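Local structure of LPXTG cell wall surface protein (Streptococcus gordonii, 7AVK) at residues E53-K63 and K74-A83. The protein is a peptidoglycan-anchored surface adhesin whose tandem SHIRT repeats, of which this is domain 10, probably set how far it projects from the cell. Numbering follows the deposited sequence.
Sequences EGTWSFKSYDK and KFVGTWEFTA. With IS8 (isothiocyanate), chain C.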
loop_
_atom_site.group_PDB
_atom_site.type_symbol
_atom_site.label_atom_id
_atom_site.label_comp_id
_atom_site.label_asym_id
_atom_site.label_seq_id
_atom_site.Cartn_x
_atom_site.Cartn_y
_atom_site.Cartn_z
ATOM N N GLU A 53 -10.174 6.919 -18.690
ATOM C CA GLU A 53 -11.401 6.169 -18.447
ATOM C C GLU A 53 -12.072 6.512 -17.127
ATOM O O GLU A 53 -13.267 6.229 -16.966
ATOM C CB GLU A 53 -11.118 4.666 -18.460
ATOM C CG GLU A 53 -10.300 4.209 -19.644
ATOM C CD GLU A 53 -8.944 3.672 -19.229
ATOM O OE1 GLU A 53 -8.035 4.506 -18.998
ATOM O OE2 GLU A 53 -8.788 2.429 -19.131
ATOM N N GLY A 54 -11.413 7.211 -16.202
ATOM C CA GLY A 54 -12.063 7.559 -14.932
ATOM C C GLY A 54 -11.071 7.906 -13.842
ATOM O O GLY A 54 -10.056 8.521 -14.153
ATOM N N THR A 55 -11.363 7.540 -12.600
ATOM C CA THR A 55 -10.493 7.897 -11.480
ATOM C C THR A 55 -10.158 6.672 -10.631
ATOM O O THR A 55 -11.059 5.869 -10.382
ATOM C CB THR A 55 -11.168 8.935 -10.582
ATOM O OG1 THR A 55 -11.613 9.976 -11.447
ATOM C CG2 THR A 55 -10.247 9.499 -9.532
ATOM N N TRP A 56 -8.904 6.526 -10.247
ATOM C CA TRP A 56 -8.480 5.562 -9.225
ATOM C C TRP A 56 -8.365 6.342 -7.919
ATOM O O TRP A 56 -7.681 7.381 -7.895
ATOM C CB TRP A 56 -7.151 4.932 -9.582
ATOM C CG TRP A 56 -7.243 3.923 -10.669
ATOM C CD1 TRP A 56 -6.977 4.124 -11.980
ATOM C CD2 TRP A 56 -7.591 2.535 -10.522
ATOM N NE1 TRP A 56 -7.120 2.950 -12.644
ATOM C CE2 TRP A 56 -7.497 1.952 -11.791
ATOM C CE3 TRP A 56 -7.964 1.729 -9.440
ATOM C CZ2 TRP A 56 -7.761 0.602 -12.012
ATOM C CZ3 TRP A 56 -8.183 0.383 -9.643
ATOM C CH2 TRP A 56 -8.094 -0.170 -10.923
ATOM N N SER A 57 -8.995 5.851 -6.860
ATOM C CA SER A 57 -8.974 6.516 -5.551
ATOM C C SER A 57 -8.374 5.549 -4.543
ATOM O O SER A 57 -8.796 4.395 -4.494
ATOM C CB SER A 57 -10.349 6.935 -5.123
ATOM O OG SER A 57 -10.917 7.821 -6.058
ATOM N N PHE A 58 -7.454 6.019 -3.730
ATOM C CA PHE A 58 -6.847 5.170 -2.707
ATOM C C PHE A 58 -7.850 5.063 -1.577
ATOM O O PHE A 58 -8.261 6.087 -0.987
ATOM C CB PHE A 58 -5.550 5.752 -2.162
ATOM C CG PHE A 58 -4.893 4.822 -1.179
ATOM C CD1 PHE A 58 -4.487 3.576 -1.599
ATOM C CD2 PHE A 58 -4.665 5.171 0.141
ATOM C CE1 PHE A 58 -3.881 2.705 -0.734
ATOM C CE2 PHE A 58 -4.053 4.285 1.011
ATOM C CZ PHE A 58 -3.663 3.047 0.571
ATOM N N LYS A 59 -8.272 3.845 -1.255
ATOM C CA LYS A 59 -9.220 3.636 -0.114
ATOM C C LYS A 59 -8.496 3.651 1.313
ATOM O O LYS A 59 -8.563 4.611 2.189
ATOM C CB LYS A 59 -9.990 2.329 -0.336
ATOM C CG LYS A 59 -11.034 1.972 0.712
ATOM C CD LYS A 59 -11.972 0.881 0.241
ATOM C CE LYS A 59 -12.778 0.255 1.359
ATOM N NZ LYS A 59 -13.929 -0.524 0.842
ATOM N N SER A 60 -7.647 2.655 1.492
ATOM C CA SER A 60 -6.925 2.458 2.761
ATOM C C SER A 60 -6.004 1.267 2.625
ATOM O O SER A 60 -6.112 0.491 1.681
ATOM C CB SER A 60 -7.896 2.145 3.932
ATOM O OG SER A 60 -8.694 1.047 3.581
ATOM N N TYR A 61 -5.124 1.158 3.586
ATOM C CA TYR A 61 -4.456 -0.083 3.848
ATOM C C TYR A 61 -5.333 -0.990 4.721
ATOM O O TYR A 61 -6.245 -0.533 5.440
ATOM C CB TYR A 61 -3.109 0.161 4.547
ATOM C CG TYR A 61 -2.109 0.849 3.616
ATOM C CD1 TYR A 61 -1.450 0.110 2.637
ATOM C CD2 TYR A 61 -1.839 2.189 3.703
ATOM C CE1 TYR A 61 -0.536 0.687 1.781
ATOM C CE2 TYR A 61 -0.921 2.804 2.858
ATOM C CZ TYR A 61 -0.260 2.045 1.903
ATOM O OH TYR A 61 0.640 2.608 1.023
ATOM N N ASP A 62 -5.003 -2.292 4.687
ATOM C CA ASP A 62 -5.703 -3.384 5.393
ATOM C C ASP A 62 -5.598 -3.252 6.899
ATOM O O ASP A 62 -6.437 -3.729 7.632
ATOM C CB ASP A 62 -5.094 -4.747 4.942
ATOM C CG ASP A 62 -3.611 -5.012 5.432
ATOM O OD1 ASP A 62 -2.694 -4.171 5.273
ATOM O OD2 ASP A 62 -3.420 -6.076 6.099
ATOM N N LYS A 63 -4.490 -2.694 7.349
ATOM C CA LYS A 63 -4.171 -2.435 8.745
ATOM C C LYS A 63 -3.706 -1.025 8.851
ATOM O O LYS A 63 -3.082 -0.488 7.949
ATOM C CB LYS A 63 -3.007 -3.380 9.146
ATOM C CG LYS A 63 -3.302 -4.859 9.093
ATOM C CD LYS A 63 -2.039 -5.711 9.333
ATOM C CE LYS A 63 -1.010 -5.598 8.245
ATOM N NZ LYS A 63 -0.597 -6.869 7.753
ATOM N N LYS A 74 3.698 -6.884 5.810
ATOM C CA LYS A 74 3.190 -6.385 4.543
ATOM C C LYS A 74 1.901 -5.615 4.790
ATOM O O LYS A 74 0.956 -6.134 5.396
ATOM C CB LYS A 74 2.926 -7.508 3.537
ATOM C CG LYS A 74 2.362 -6.981 2.218
ATOM C CD LYS A 74 2.015 -8.026 1.134
ATOM C CE LYS A 74 3.250 -8.725 0.607
ATOM N NZ LYS A 74 2.907 -9.587 -0.530
ATOM N N PHE A 75 1.847 -4.398 4.261
ATOM C CA PHE A 75 0.620 -3.607 4.231
ATOM C C PHE A 75 0.069 -3.640 2.806
ATOM O O PHE A 75 0.787 -3.348 1.856
ATOM C CB PHE A 75 0.943 -2.154 4.613
ATOM C CG PHE A 75 1.380 -2.012 6.033
ATOM C CD1 PHE A 75 0.446 -2.123 7.068
ATOM C CD2 PHE A 75 2.699 -1.710 6.352
ATOM C CE1 PHE A 75 0.820 -1.977 8.424
ATOM C CE2 PHE A 75 3.073 -1.524 7.710
ATOM C CZ PHE A 75 2.134 -1.689 8.719
ATOM N N VAL A 76 -1.221 -3.983 2.694
ATOM C CA VAL A 76 -1.912 -4.093 1.398
ATOM C C VAL A 76 -2.848 -2.901 1.275
ATOM O O VAL A 76 -3.741 -2.702 2.118
ATOM C CB VAL A 76 -2.675 -5.410 1.305
ATOM C CG1 VAL A 76 -3.455 -5.454 -0.013
ATOM C CG2 VAL A 76 -1.706 -6.596 1.409
ATOM N N GLY A 77 -2.628 -2.095 0.239
ATOM C CA GLY A 77 -3.417 -0.904 -0.014
ATOM C C GLY A 77 -4.343 -1.129 -1.203
ATOM O O GLY A 77 -3.912 -1.584 -2.247
ATOM N N THR A 78 -5.635 -0.750 -1.079
ATOM C CA THR A 78 -6.655 -0.984 -2.066
ATOM C C THR A 78 -6.984 0.336 -2.760
ATOM O O THR A 78 -7.217 1.354 -2.065
ATOM C CB THR A 78 -7.913 -1.533 -1.403
ATOM O OG1 THR A 78 -7.595 -2.805 -0.842
ATOM C CG2 THR A 78 -9.047 -1.689 -2.382
ATOM N N TRP A 79 -7.020 0.272 -4.092
ATOM C CA TRP A 79 -7.427 1.412 -4.939
ATOM C C TRP A 79 -8.782 1.024 -5.502
ATOM O O TRP A 79 -8.907 -0.054 -5.925
ATOM C CB TRP A 79 -6.376 1.705 -5.994
ATOM C CG TRP A 79 -5.105 2.272 -5.461
ATOM C CD1 TRP A 79 -4.097 1.600 -4.840
ATOM C CD2 TRP A 79 -4.696 3.648 -5.541
ATOM N NE1 TRP A 79 -3.088 2.467 -4.532
ATOM C CE2 TRP A 79 -3.421 3.727 -4.949
ATOM C CE3 TRP A 79 -5.271 4.807 -6.066
ATOM C CZ2 TRP A 79 -2.723 4.928 -4.849
ATOM C CZ3 TRP A 79 -4.582 5.991 -5.976
ATOM C CH2 TRP A 79 -3.328 6.047 -5.373
ATOM N N GLU A 80 -9.681 1.961 -5.679
ATOM C CA GLU A 80 -10.995 1.713 -6.306
ATOM C C GLU A 80 -11.063 2.495 -7.614
ATOM O O GLU A 80 -10.689 3.587 -7.627
ATOM C CB GLU A 80 -12.129 2.147 -5.385
ATOM C CG GLU A 80 -12.092 1.534 -3.995
ATOM C CD GLU A 80 -12.483 0.071 -3.899
ATOM O OE1 GLU A 80 -12.918 -0.499 -4.910
ATOM O OE2 GLU A 80 -12.355 -0.488 -2.802
ATOM N N PHE A 81 -11.644 1.959 -8.650
ATOM C CA PHE A 81 -11.808 2.623 -9.944
ATOM C C PHE A 81 -13.261 3.020 -10.165
ATOM O O PHE A 81 -14.167 2.216 -9.909
ATOM C CB PHE A 81 -11.403 1.688 -11.088
ATOM C CG PHE A 81 -11.502 2.292 -12.437
ATOM C CD1 PHE A 81 -10.589 3.258 -12.853
ATOM C CD2 PHE A 81 -12.510 1.891 -13.305
ATOM C CE1 PHE A 81 -10.674 3.818 -14.115
ATOM C CE2 PHE A 81 -12.587 2.441 -14.586
ATOM C CZ PHE A 81 -11.659 3.418 -14.976
ATOM N N THR A 82 -13.482 4.245 -10.615
ATOM C CA THR A 82 -14.803 4.709 -11.023
ATOM C C THR A 82 -14.695 5.280 -12.427
ATOM O O THR A 82 -13.858 6.147 -12.677
ATOM C CB THR A 82 -15.320 5.779 -10.058
ATOM O OG1 THR A 82 -14.521 6.955 -10.196
ATOM C CG2 THR A 82 -15.252 5.303 -8.624
ATOM N N ALA A 83 -15.529 4.801 -13.343
ATOM C CA ALA A 83 -15.378 5.154 -14.747
ATOM C C ALA A 83 -16.054 6.481 -15.071
ATOM O O ALA A 83 -17.130 6.788 -14.556
ATOM C CB ALA A 83 -15.950 4.055 -15.637
HETATM S S IS8 C . -4.562 2.995 6.464
HETATM C C IS8 C . -4.754 4.245 5.612
HETATM N N IS8 C . -4.849 5.188 4.748
HETATM O O HOH W 1 -6.437 -2.927 1.586
HETATM O O HOH W 2 2.125 -8.160 7.965
#
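Glu53 CB meets the edge of the Phe81 ring, 3.7 Å from Phe81 CZ, just before strands 55-61 and 73-82 pair antiparallel in the SHIRT domain's mixed sheet. Gly54 CA makes a CA-H...O contact with Thr82 O (3.2 Å). Thr55 and Thr82 exchange two backbone hydrogen bonds, as do Ser57 and Glu80. Trp56, between these pairs, and Phe58, after Ser57, point to the opposite face. Phe81 CB sits 3.6 Å above the centroid of the Trp56 six-membered ring. The Phe81 ring is tilted 48° to the Trp56 five-membered ring. The next pair swaps the roles: Phe58 CB stands over the Trp79 six-membered ring. Phe58 CG is anti to its backbone N (chi1 -176°), which brings CD1 over the indole, 3.4 Å from Trp79 NE1. Helix 20-23 packs on both tryptophans through Val22. A beta bulge follows, with Lys59 and Ser60 facing Thr78: Lys59 N donates to Thr78 O, and Thr78 N to Ser60 O. Tyr61 CD1 lies 3.5 Å from Gly77 CA, while its OH bonds to Thr42 O. Phe58, Ser60 and Tyr61 line an isothiocyanate site, with the sulfur at the edge of the Tyr61 ring. Asp62, modelled in two conformers, accepts from Val76 N at OD1 (3.0 Å) in one, from above the carboxylate plane. In one of its two conformers, Lys63 NZ donates to Lys74 O at 2.9 Å.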